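Local coordinates for epimerase domain-containing protein (Bacillus cereus HuA2-4, PDB 6ZLK) that probably interconverts UDP-glucuronic acid and UDP-galacturonic acid by epimerisation at C4 of the sugar, using a bound NAD, at residues Y176-F190 with R213-T225. Residues are numbered along the deposited sequence; the frame is centred on the assembly and turned at random.
Sequences YFTVYGPRQRPDMAF and RDFTYIDDCIRGT. With UGA (uridine-5'-diphosphate-glucuronic acid), chain F.
Two neighbouring parallel strands of the epimerase sheet, paired at Val-179/Thr-216 and Tyr-180/Tyr-217, illustrate how strand ends supply a substrate site. Thr-216 N donates to Thr-178 O, Tyr-180 N to Thr-216 O, and Ile-218 N to Tyr-180 O (2.8 Å), tying the strand to helix 218-230. The Thr-216 hydroxyl also donates to a lone pair of Phe-177 O at 2.6 Å. Farther along the helix, Cys-221 SG sits over one face of the Tyr-176 ring, 3.6 Å from its centroid, while Tyr-176 OH donates to Thr-225 OG1, which in turn donates to Cys-221 O. Tyr-217 turns its edge to a face of Tyr-180, and Phe-190 CE2 lies over the rim of the opposite face. CG anti to the carbonyl carbon (chi1 -69°) lays the Phe-215 ring between Phe-190 CZ, 3.3 Å above the centre of one face, and Arg-213 CB over the other. Toward the substrate, Thr-178 N donates to carboxylate O'Q (2.6 Å) and Arg-213 NE to diphosphate O1B (3.2 Å) of UDP-glucuronic acid, and likewise to the diphosphate of bound UDP-galacturonic acid; Val-179 N donates to O7N of NAD. Such a strand-end cleft in a Rossmann-type sheet is characteristic of NAD-dependent sugar-nucleotide epimerases.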
ATOM      1  N   TYR A 176      14.683  -0.819   8.217  1.00 13.45           N
ATOM      2  CA  TYR A 176      15.335  -1.669   9.244  1.00 13.67           C
ATOM      3  C   TYR A 176      15.133  -3.160   8.983  1.00 14.07           C
ATOM      4  O   TYR A 176      14.080  -3.602   8.561  1.00 14.83           O
ATOM      5  CB  TYR A 176      14.684  -1.349  10.587  1.00 15.03           C
ATOM      6  CG  TYR A 176      14.904   0.019  11.187  1.00 15.10           C
ATOM      7  CD1 TYR A 176      15.829   0.953  10.732  1.00 16.53           C
ATOM      8  CD2 TYR A 176      14.089   0.408  12.239  1.00 17.01           C
ATOM      9  CE1 TYR A 176      15.998   2.173  11.348  1.00 14.23           C
ATOM     10  CE2 TYR A 176      14.210   1.653  12.829  1.00 17.38           C
ATOM     11  CZ  TYR A 176      15.196   2.527  12.425  1.00 15.69           C
ATOM     12  OH  TYR A 176      15.326   3.745  13.055  1.00 16.77           O
ATOM     13  N   PHE A 177      16.151  -3.935   9.328  1.00 14.73           N
ATOM     14  CA  PHE A 177      16.135  -5.412   9.375  1.00 15.44           C
ATOM     15  C   PHE A 177      16.234  -5.895  10.826  1.00 19.14           C
ATOM     16  O   PHE A 177      17.216  -5.623  11.589  1.00 25.76           O
ATOM     17  CB  PHE A 177      17.293  -5.961   8.563  1.00 14.49           C
ATOM     18  CG  PHE A 177      17.177  -5.764   7.069  1.00 14.03           C
ATOM     19  CD1 PHE A 177      17.087  -4.513   6.482  1.00 13.94           C
ATOM     20  CD2 PHE A 177      17.100  -6.885   6.266  1.00 14.78           C
ATOM     21  CE1 PHE A 177      16.914  -4.408   5.113  1.00 15.86           C
ATOM     22  CE2 PHE A 177      16.959  -6.782   4.885  1.00 14.74           C
ATOM     23  CZ  PHE A 177      16.843  -5.534   4.312  1.00 14.81           C
ATOM     24  N   THR A 178      15.231  -6.638  11.208  1.00 19.37           N
ATOM     25  CA  THR A 178      15.023  -7.330  12.499  1.00 15.29           C
ATOM     26  C   THR A 178      15.929  -6.750  13.581  1.00 13.77           C
ATOM     27  O   THR A 178      16.972  -7.319  13.889  1.00 16.75           O
ATOM     28  CB  THR A 178      15.139  -8.849  12.350  1.00 16.89           C
ATOM     29  OG1 THR A 178      14.338  -9.227  11.214  1.00 18.15           O
ATOM     30  CG2 THR A 178      14.626  -9.496  13.622  1.00 18.69           C
ATOM     31  N   VAL A 179      15.389  -5.784  14.304  1.00 13.33           N
ATOM     32  CA  VAL A 179      16.216  -5.119  15.336  1.00 13.76           C
ATOM     33  C   VAL A 179      16.096  -5.902  16.646  1.00 13.44           C
ATOM     34  O   VAL A 179      15.006  -6.354  17.006  1.00 14.83           O
ATOM     35  CB  VAL A 179      15.784  -3.651  15.474  1.00 13.09           C
ATOM     36  CG1 VAL A 179      16.606  -2.916  16.507  1.00 13.47           C
ATOM     37  CG2 VAL A 179      15.842  -2.972  14.108  1.00 13.79           C
ATOM     38  N   TYR A 180      17.202  -6.031  17.381  1.00 12.70           N
ATOM     39  CA  TYR A 180      17.159  -6.753  18.664  1.00 13.25           C
ATOM     40  C   TYR A 180      18.008  -5.989  19.672  1.00 13.82           C
ATOM     41  O   TYR A 180      18.745  -5.042  19.335  1.00 13.97           O
ATOM     42  CB  TYR A 180      17.577  -8.194  18.457  1.00 13.05           C
ATOM     43  CG  TYR A 180      19.066  -8.340  18.350  1.00 12.80           C
ATOM     44  CD1 TYR A 180      19.736  -8.056  17.178  1.00 13.96           C
ATOM     45  CD2 TYR A 180      19.814  -8.747  19.433  1.00 13.87           C
ATOM     46  CE1 TYR A 180      21.121  -8.181  17.090  1.00 13.85           C
ATOM     47  CE2 TYR A 180      21.186  -8.873  19.374  1.00 15.74           C
ATOM     48  CZ  TYR A 180      21.848  -8.615  18.198  1.00 15.14           C
ATOM     49  OH  TYR A 180      23.208  -8.698  18.241  1.00 15.03           O
ATOM     50  N   GLY A 181      17.881  -6.404  20.926  1.00 14.28           N
ATOM     51  CA  GLY A 181      18.691  -5.818  22.005  1.00 13.43           C
ATOM     52  C   GLY A 181      17.827  -5.570  23.212  1.00 14.03           C
ATOM     53  O   GLY A 181      16.637  -5.906  23.243  1.00 14.23           O
ATOM     54  N   PRO A 182      18.444  -4.933  24.216  1.00 13.44           N
ATOM     55  CA  PRO A 182      17.695  -4.474  25.374  1.00 14.28           C
ATOM     56  C   PRO A 182      16.460  -3.706  24.921  1.00 14.16           C
ATOM     57  O   PRO A 182      16.580  -2.904  23.975  1.00 15.25           O
ATOM     58  CB  PRO A 182      18.726  -3.602  26.110  1.00 15.45           C
ATOM     59  CG  PRO A 182      20.035  -4.178  25.713  1.00 15.43           C
ATOM     60  CD  PRO A 182      19.831  -4.485  24.244  1.00 15.49           C
ATOM     61  N   ARG A 183      15.327  -3.890  25.584  1.00 13.43           N
ATOM     62  CA  ARG A 183      13.999  -3.228  25.373  1.00 15.63           C
ATOM     63  C   ARG A 183      13.282  -3.831  24.175  1.00 15.04           C
ATOM     64  O   ARG A 183      12.237  -3.340  23.799  1.00 15.36           O
ATOM     65  CB  ARG A 183      14.060  -1.710  25.243  1.00 16.84           C
ATOM     66  CG  ARG A 183      14.802  -1.016  26.362  1.00 19.45           C
ATOM     67  CD  ARG A 183      14.531   0.479  26.186  1.00 22.39           C
ATOM     68  NE  ARG A 183      15.527   1.154  26.953  1.00 24.40           N
ATOM     69  CZ  ARG A 183      15.811   2.421  26.852  1.00 28.33           C
ATOM     70  NH1 ARG A 183      15.168   3.195  25.992  1.00 23.74           N
ATOM     71  NH2 ARG A 183      16.725   2.925  27.649  1.00 27.72           N
ATOM     72  N   GLN A 184      13.861  -4.841  23.536  1.00 14.34           N
ATOM     73  CA  GLN A 184      13.157  -5.457  22.387  1.00 13.82           C
ATOM     74  C   GLN A 184      11.727  -5.833  22.740  1.00 14.63           C
ATOM     75  O   GLN A 184      11.434  -6.224  23.850  1.00 14.62           O
ATOM     76  CB  GLN A 184      13.892  -6.673  21.886  1.00 14.65           C
ATOM     77  CG  GLN A 184      13.387  -7.164  20.565  1.00 15.65           C
ATOM     78  CD  GLN A 184      13.892  -8.522  20.158  1.00 15.39           C
ATOM     79  OE1 GLN A 184      14.005  -9.471  20.950  1.00 15.00           O
ATOM     80  NE2 GLN A 184      14.246  -8.636  18.892  1.00 12.97           N
ATOM     81  N   ARG A 185      10.802  -5.597  21.835  1.00 15.00           N
ATOM     82  CA  ARG A 185       9.369  -5.847  22.110  1.00 14.65           C
ATOM     83  C   ARG A 185       9.188  -7.295  22.580  1.00 12.94           C
ATOM     84  O   ARG A 185       9.788  -8.223  22.024  1.00 13.86           O
ATOM     85  CB  ARG A 185       8.497  -5.589  20.869  1.00 15.15           C
ATOM     86  CG  ARG A 185       8.715  -4.279  20.131  1.00 16.05           C
ATOM     87  CD  ARG A 185       7.526  -4.066  19.234  1.00 15.89           C
ATOM     88  NE  ARG A 185       7.196  -5.216  18.394  1.00 16.93           N
ATOM     89  CZ  ARG A 185       7.668  -5.481  17.162  1.00 15.86           C
ATOM     90  NH1 ARG A 185       8.464  -4.642  16.521  1.00 16.76           N
ATOM     91  NH2 ARG A 185       7.252  -6.566  16.525  1.00 17.63           N
ATOM     92  N   PRO A 186       8.260  -7.573  23.513  1.00 14.05           N
ATOM     93  CA  PRO A 186       8.003  -8.942  23.972  1.00 14.74           C
ATOM     94  C   PRO A 186       7.420  -9.929  22.947  1.00 15.43           C
ATOM     95  O   PRO A 186       7.422 -11.141  23.233  1.00 18.81           O
ATOM     96  CB  PRO A 186       7.035  -8.814  25.141  1.00 16.82           C
ATOM     97  CG  PRO A 186       6.740  -7.379  25.281  1.00 19.98           C
ATOM     98  CD  PRO A 186       7.603  -6.555  24.352  1.00 16.65           C
ATOM     99  N   ASP A 187       6.944  -9.449  21.796  1.00 14.67           N
ATOM    100  CA  ASP A 187       6.398 -10.341  20.741  1.00 15.83           C
ATOM    101  C   ASP A 187       7.540 -10.826  19.848  1.00 15.59           C
ATOM    102  O   ASP A 187       7.289 -11.682  19.032  1.00 18.09           O
ATOM    103  CB  ASP A 187       5.276  -9.676  19.931  1.00 17.08           C
ATOM    104  CG  ASP A 187       5.678  -8.419  19.176  1.00 21.92           C
ATOM    105  OD1 ASP A 187       6.244  -7.543  19.789  1.00 19.46           O
ATOM    106  OD2 ASP A 187       5.424  -8.345  17.958  1.00 25.08           O
ATOM    107  N   MET A 188       8.731 -10.242  19.951  1.00 15.22           N
ATOM    108  CA  MET A 188       9.823 -10.624  19.017  1.00 13.80           C
ATOM    109  C   MET A 188      10.543 -11.873  19.473  1.00 14.31           C
ATOM    110  O   MET A 188      10.445 -12.310  20.619  1.00 15.17           O
ATOM    111  CB  MET A 188      10.769  -9.432  18.855  1.00 14.00           C
ATOM    112  CG  MET A 188      10.078  -8.313  18.120  1.00 16.15           C
ATOM    113  SD  MET A 188      11.267  -7.032  17.597  1.00 18.94           S
ATOM    114  CE  MET A 188      12.052  -7.759  16.183  1.00 16.22           C
ATOM    115  N   ALA A 189      11.219 -12.533  18.554  1.00 14.01           N
ATOM    116  CA  ALA A 189      11.779 -13.859  18.782  1.00 15.81           C
ATOM    117  C   ALA A 189      12.737 -13.836  19.962  1.00 14.42           C
ATOM    118  O   ALA A 189      12.667 -14.739  20.838  1.00 15.57           O
ATOM    119  CB  ALA A 189      12.500 -14.356  17.571  1.00 15.79           C
ATOM    120  N   PHE A 190      13.719 -12.965  19.974  1.00 14.92           N
ATOM    121  CA  PHE A 190      14.792 -13.103  20.978  1.00 13.46           C
ATOM    122  C   PHE A 190      14.210 -12.909  22.366  1.00 14.18           C
ATOM    123  O   PHE A 190      14.644 -13.609  23.289  1.00 16.74           O
ATOM    124  CB  PHE A 190      15.957 -12.145  20.722  1.00 14.42           C
ATOM    125  CG  PHE A 190      16.758 -12.435  19.472  1.00 13.71           C
ATOM    126  CD1 PHE A 190      16.420 -13.459  18.602  1.00 14.75           C
ATOM    127  CD2 PHE A 190      17.843 -11.632  19.178  1.00 13.11           C
ATOM    128  CE1 PHE A 190      17.147 -13.663  17.445  1.00 14.71           C
ATOM    129  CE2 PHE A 190      18.581 -11.845  18.030  1.00 14.37           C
ATOM    130  CZ  PHE A 190      18.249 -12.892  17.188  1.00 14.59           C
ATOM    131  N   ARG A 213      17.815 -14.304   9.523  1.00 15.57           N
ATOM    132  CA  ARG A 213      17.547 -12.873   9.478  1.00 14.31           C
ATOM    133  C   ARG A 213      18.868 -12.111   9.573  1.00 14.84           C
ATOM    134  O   ARG A 213      19.853 -12.588  10.177  1.00 16.11           O
ATOM    135  CB  ARG A 213      16.699 -12.390  10.667  1.00 14.10           C
ATOM    136  CG  ARG A 213      15.295 -12.962  10.743  1.00 14.72           C
ATOM    137  CD  ARG A 213      14.447 -12.435   9.602  1.00 14.65           C
ATOM    138  NE  ARG A 213      13.049 -12.916   9.631  1.00 16.04           N
ATOM    139  CZ  ARG A 213      12.563 -13.934   8.912  1.00 17.14           C
ATOM    140  NH1 ARG A 213      13.352 -14.674   8.151  1.00 17.34           N
ATOM    141  NH2 ARG A 213      11.249 -14.182   8.913  1.00 20.11           N
ATOM    142  N   ASP A 214      18.818 -10.935   9.010  1.00 15.28           N
ATOM    143  CA  ASP A 214      19.888  -9.922   9.153  1.00 17.08           C
ATOM    144  C   ASP A 214      19.614  -9.131  10.425  1.00 18.95           C
ATOM    145  O   ASP A 214      19.208  -7.975  10.369  1.00 28.32           O
ATOM    146  CB  ASP A 214      19.837  -8.992   7.954  1.00 18.38           C
ATOM    147  CG  ASP A 214      21.116  -8.208   7.858  1.00 26.44           C
ATOM    148  OD1 ASP A 214      21.848  -8.150   8.888  1.00 29.42           O
ATOM    149  OD2 ASP A 214      21.410  -7.763   6.718  1.00 24.73           O
ATOM    150  N   PHE A 215      19.886  -9.745  11.539  1.00 14.98           N
ATOM    151  CA  PHE A 215      19.558  -9.154  12.840  1.00 13.76           C
ATOM    152  C   PHE A 215      20.419  -7.921  13.061  1.00 15.74           C
ATOM    153  O   PHE A 215      21.642  -7.949  12.868  1.00 16.40           O
ATOM    154  CB  PHE A 215      19.891 -10.168  13.905  1.00 14.50           C
ATOM    155  CG  PHE A 215      18.985 -11.371  13.899  1.00 14.73           C
ATOM    156  CD1 PHE A 215      17.638 -11.254  14.205  1.00 14.82           C
ATOM    157  CD2 PHE A 215      19.493 -12.614  13.552  1.00 16.02           C
ATOM    158  CE1 PHE A 215      16.804 -12.365  14.218  1.00 16.22           C
ATOM    159  CE2 PHE A 215      18.662 -13.734  13.562  1.00 16.29           C
ATOM    160  CZ  PHE A 215      17.325 -13.604  13.902  1.00 16.33           C
ATOM    161  N   THR A 216      19.773  -6.842  13.442  1.00 14.54           N
ATOM    162  CA  THR A 216      20.409  -5.524  13.616  1.00 13.66           C
ATOM    163  C   THR A 216      20.390  -5.191  15.108  1.00 14.49           C
ATOM    164  O   THR A 216      19.347  -4.938  15.667  1.00 13.84           O
ATOM    165  CB  THR A 216      19.786  -4.417  12.775  1.00 17.47           C
ATOM    166  OG1 THR A 216      19.663  -4.871  11.414  1.00 17.80           O
ATOM    167  CG2 THR A 216      20.598  -3.144  12.891  1.00 17.59           C
ATOM    168  N   TYR A 217      21.561  -5.086  15.715  1.00 14.43           N
ATOM    169  CA  TYR A 217      21.621  -4.708  17.137  1.00 14.04           C
ATOM    170  C   TYR A 217      21.137  -3.267  17.260  1.00 13.21           C
ATOM    171  O   TYR A 217      21.417  -2.376  16.432  1.00 13.88           O
ATOM    172  CB  TYR A 217      23.037  -4.821  17.716  1.00 15.15           C
ATOM    173  CG  TYR A 217      23.018  -4.549  19.192  1.00 14.75           C
ATOM    174  CD1 TYR A 217      22.396  -5.468  20.036  1.00 16.20           C
ATOM    175  CD2 TYR A 217      23.686  -3.477  19.753  1.00 15.93           C
ATOM    176  CE1 TYR A 217      22.310  -5.238  21.401  1.00 16.67           C
ATOM    177  CE2 TYR A 217      23.628  -3.246  21.116  1.00 17.65           C
ATOM    178  CZ  TYR A 217      23.006  -4.166  21.935  1.00 16.57           C
ATOM    179  OH  TYR A 217      22.900  -3.917  23.277  1.00 18.67           O
ATOM    180  N   ILE A 218      20.371  -3.015  18.316  1.00 14.21           N
ATOM    181  CA  ILE A 218      19.696  -1.719  18.503  1.00 15.44           C
ATOM    182  C   ILE A 218      20.692  -0.557  18.422  1.00 14.76           C
ATOM    183  O   ILE A 218      20.359   0.455  17.796  1.00 15.95           O
ATOM    184  CB  ILE A 218      18.916  -1.730  19.822  1.00 14.86           C
ATOM    185  CG1 ILE A 218      18.184  -0.412  20.039  1.00 14.05           C
ATOM    186  CG2 ILE A 218      19.819  -2.064  21.019  1.00 16.40           C
ATOM    187  CD1 ILE A 218      17.156  -0.012  18.993  1.00 13.53           C
ATOM    188  N   ASP A 219      21.874  -0.643  19.051  1.00 14.91           N
ATOM    189  CA  ASP A 219      22.852   0.479  18.980  1.00 15.88           C
ATOM    190  C   ASP A 219      23.331   0.700  17.538  1.00 14.43           C
ATOM    191  O   ASP A 219      23.562   1.924  17.212  1.00 17.18           O
ATOM    192  CB  ASP A 219      24.042   0.293  19.895  1.00 17.06           C
ATOM    193  CG  ASP A 219      23.700   0.289  21.364  1.00 20.34           C
ATOM    194  OD1 ASP A 219      22.563   0.642  21.717  1.00 22.83           O
ATOM    195  OD2 ASP A 219      24.614  -0.071  22.146  1.00 23.28           O
ATOM    196  N   ASP A 220      23.411  -0.332  16.723  1.00 14.24           N
ATOM    197  CA  ASP A 220      23.768  -0.163  15.295  1.00 15.13           C
ATOM    198  C   ASP A 220      22.648   0.597  14.593  1.00 15.74           C
ATOM    199  O   ASP A 220      22.907   1.557  13.859  1.00 16.44           O
ATOM    200  CB  ASP A 220      24.154  -1.496  14.683  1.00 15.68           C
ATOM    201  CG  ASP A 220      25.550  -1.983  15.070  1.00 17.51           C
ATOM    202  OD1 ASP A 220      26.462  -1.087  15.168  1.00 19.39           O
ATOM    203  OD2 ASP A 220      25.750  -3.223  15.196  1.00 18.18           O
ATOM    204  N   CYS A 221      21.432   0.071  14.749  1.00 16.69           N
ATOM    205  CA  CYS A 221      20.213   0.682  14.206  1.00 15.93           C
ATOM    206  C   CYS A 221      20.204   2.189  14.540  1.00 15.33           C
ATOM    207  O   CYS A 221      19.982   3.045  13.674  1.00 15.59           O
ATOM    208  CB  CYS A 221      19.012  -0.034  14.801  1.00 15.53           C
ATOM    209  SG  CYS A 221      17.458   0.821  14.430  1.00 18.72           S
ATOM    210  N   ILE A 222      20.388   2.544  15.800  1.00 15.17           N
ATOM    211  CA  ILE A 222      20.277   3.947  16.246  1.00 15.56           C
ATOM    212  C   ILE A 222      21.448   4.779  15.664  1.00 14.32           C
ATOM    213  O   ILE A 222      21.171   5.895  15.201  1.00 14.25           O
ATOM    214  CB  ILE A 222      20.207   4.017  17.777  1.00 15.91           C
ATOM    215  CG1 ILE A 222      18.931   3.346  18.276  1.00 15.71           C
ATOM    216  CG2 ILE A 222      20.381   5.444  18.299  1.00 17.15           C
ATOM    217  CD1 ILE A 222      17.647   3.895  17.737  1.00 17.38           C
ATOM    218  N   ARG A 223      22.661   4.233  15.572  1.00 16.20           N
ATOM    219  CA  ARG A 223      23.784   4.979  14.938  1.00 16.48           C
ATOM    220  C   ARG A 223      23.462   5.256  13.468  1.00 16.19           C
ATOM    221  O   ARG A 223      23.662   6.409  13.021  1.00 16.50           O
ATOM    222  CB  ARG A 223      25.110   4.210  15.025  1.00 17.09           C
ATOM    223  CG  ARG A 223      25.759   4.390  16.375  1.00 20.01           C
ATOM    224  CD  ARG A 223      27.136   3.745  16.427  1.00 20.68           C
ATOM    225  NE  ARG A 223      27.093   2.293  16.530  1.00 19.43           N
ATOM    226  CZ  ARG A 223      27.103   1.617  17.680  1.00 20.15           C
ATOM    227  NH1 ARG A 223      27.127   2.260  18.850  1.00 22.68           N
ATOM    228  NH2 ARG A 223      27.062   0.295  17.669  1.00 21.37           N
ATOM    229  N   GLY A 224      22.878   4.288  12.745  1.00 15.75           N
ATOM    230  CA  GLY A 224      22.474   4.568  11.357  1.00 16.19           C
ATOM    231  C   GLY A 224      21.386   5.615  11.284  1.00 15.87           C
ATOM    232  O   GLY A 224      21.356   6.510  10.387  1.00 16.74           O
ATOM    233  N   THR A 225      20.442   5.526  12.215  1.00 13.41           N
ATOM    234  CA  THR A 225      19.273   6.405  12.210  1.00 15.03           C
ATOM    235  C   THR A 225      19.712   7.855  12.491  1.00 14.58           C
ATOM    236  O   THR A 225      19.209   8.785  11.811  1.00 14.98           O
ATOM    237  CB  THR A 225      18.241   5.824  13.178  1.00 15.59           C
ATOM    238  OG1 THR A 225      17.871   4.492  12.808  1.00 14.84           O
ATOM    239  CG2 THR A 225      17.033   6.715  13.274  1.00 14.63           C
TER
HETATM  240  C1' UGA F 402      10.853  -7.974  13.014  0.50 24.27           C
HETATM  241  C2' UGA F 402       9.870  -7.015  13.668  0.50 25.37           C
HETATM  242  O2' UGA F 402       8.962  -7.792  14.440  0.50 21.95           O
HETATM  243  C3' UGA F 402       9.095  -6.198  12.662  0.50 26.33           C
HETATM  244  O3' UGA F 402       8.407  -5.175  13.385  0.50 27.71           O
HETATM  245  C4' UGA F 402       9.997  -5.583  11.605  0.50 27.13           C
HETATM  246  O4' UGA F 402       9.176  -4.980  10.596  0.50 24.53           O
HETATM  247  C5' UGA F 402      10.894  -6.666  10.984  0.50 29.18           C
HETATM  248  O5' UGA F 402      11.627  -7.327  12.020  0.50 28.01           O
HETATM  249  C6' UGA F 402      11.914  -6.197   9.932  0.50 31.95           C
HETATM  250  O'P UGA F 402      11.621  -5.330   9.142  0.50 38.73           O
HETATM  251  O'Q UGA F 402      12.982  -6.742   9.865  0.50 31.29           O
HETATM  252  PB  UGA F 402      10.785 -10.507  12.320  0.50 15.86           P
HETATM  253  O1B UGA F 402      11.939 -10.543  11.413  0.50 16.91           O
HETATM  254  O2B UGA F 402       9.607 -11.392  12.114  0.50 17.81           O
HETATM  255  O3B UGA F 402      10.107  -9.067  12.519  0.50 21.80           O
HETATM  256  O3A UGA F 402      11.377 -10.697  13.790  0.50 13.46           O
HETATM  257  PA  UGA F 402      11.180 -11.708  15.009  0.50 13.96           P
HETATM  258  O1A UGA F 402       9.818 -11.536  15.524  0.50 14.62           O
HETATM  259  O2A UGA F 402      12.341 -11.519  15.895  0.50 15.35           O
HETATM  260  O5D UGA F 402      11.268 -13.145  14.282  0.50 12.71           O
HETATM  261  C5D UGA F 402      12.438 -13.621  13.645  0.50 12.96           C
HETATM  262  C4D UGA F 402      12.237 -15.074  13.335  0.50 13.30           C
HETATM  263  O4D UGA F 402      11.967 -15.818  14.549  0.50 12.12           O
HETATM  264  C3D UGA F 402      11.071 -15.375  12.389  0.50 13.04           C
HETATM  265  O3D UGA F 402      11.635 -16.215  11.379  0.50 14.41           O
HETATM  266  C2D UGA F 402      10.038 -16.101  13.255  0.50 13.15           C
HETATM  267  O2D UGA F 402       9.507 -17.223  12.569  0.50 15.42           O
HETATM  268  C1D UGA F 402      10.884 -16.704  14.369  0.50 12.66           C
HETATM  269  N1  UGA F 402      10.193 -16.846  15.659  0.50 11.61           N
HETATM  270  C6  UGA F 402       9.588 -15.782  16.269  0.50 12.28           C
HETATM  271  C2  UGA F 402      10.318 -18.079  16.284  0.50 12.09           C
HETATM  272  O2  UGA F 402      10.839 -19.056  15.759  0.50 11.65           O
HETATM  273  N3  UGA F 402       9.800 -18.125  17.538  0.50 12.66           N
HETATM  274  C4  UGA F 402       9.176 -17.104  18.216  0.50 13.60           C
HETATM  275  O4  UGA F 402       8.731 -17.339  19.336  0.50 13.91           O
HETATM  276  C5  UGA F 402       9.064 -15.862  17.496  0.50 12.70           C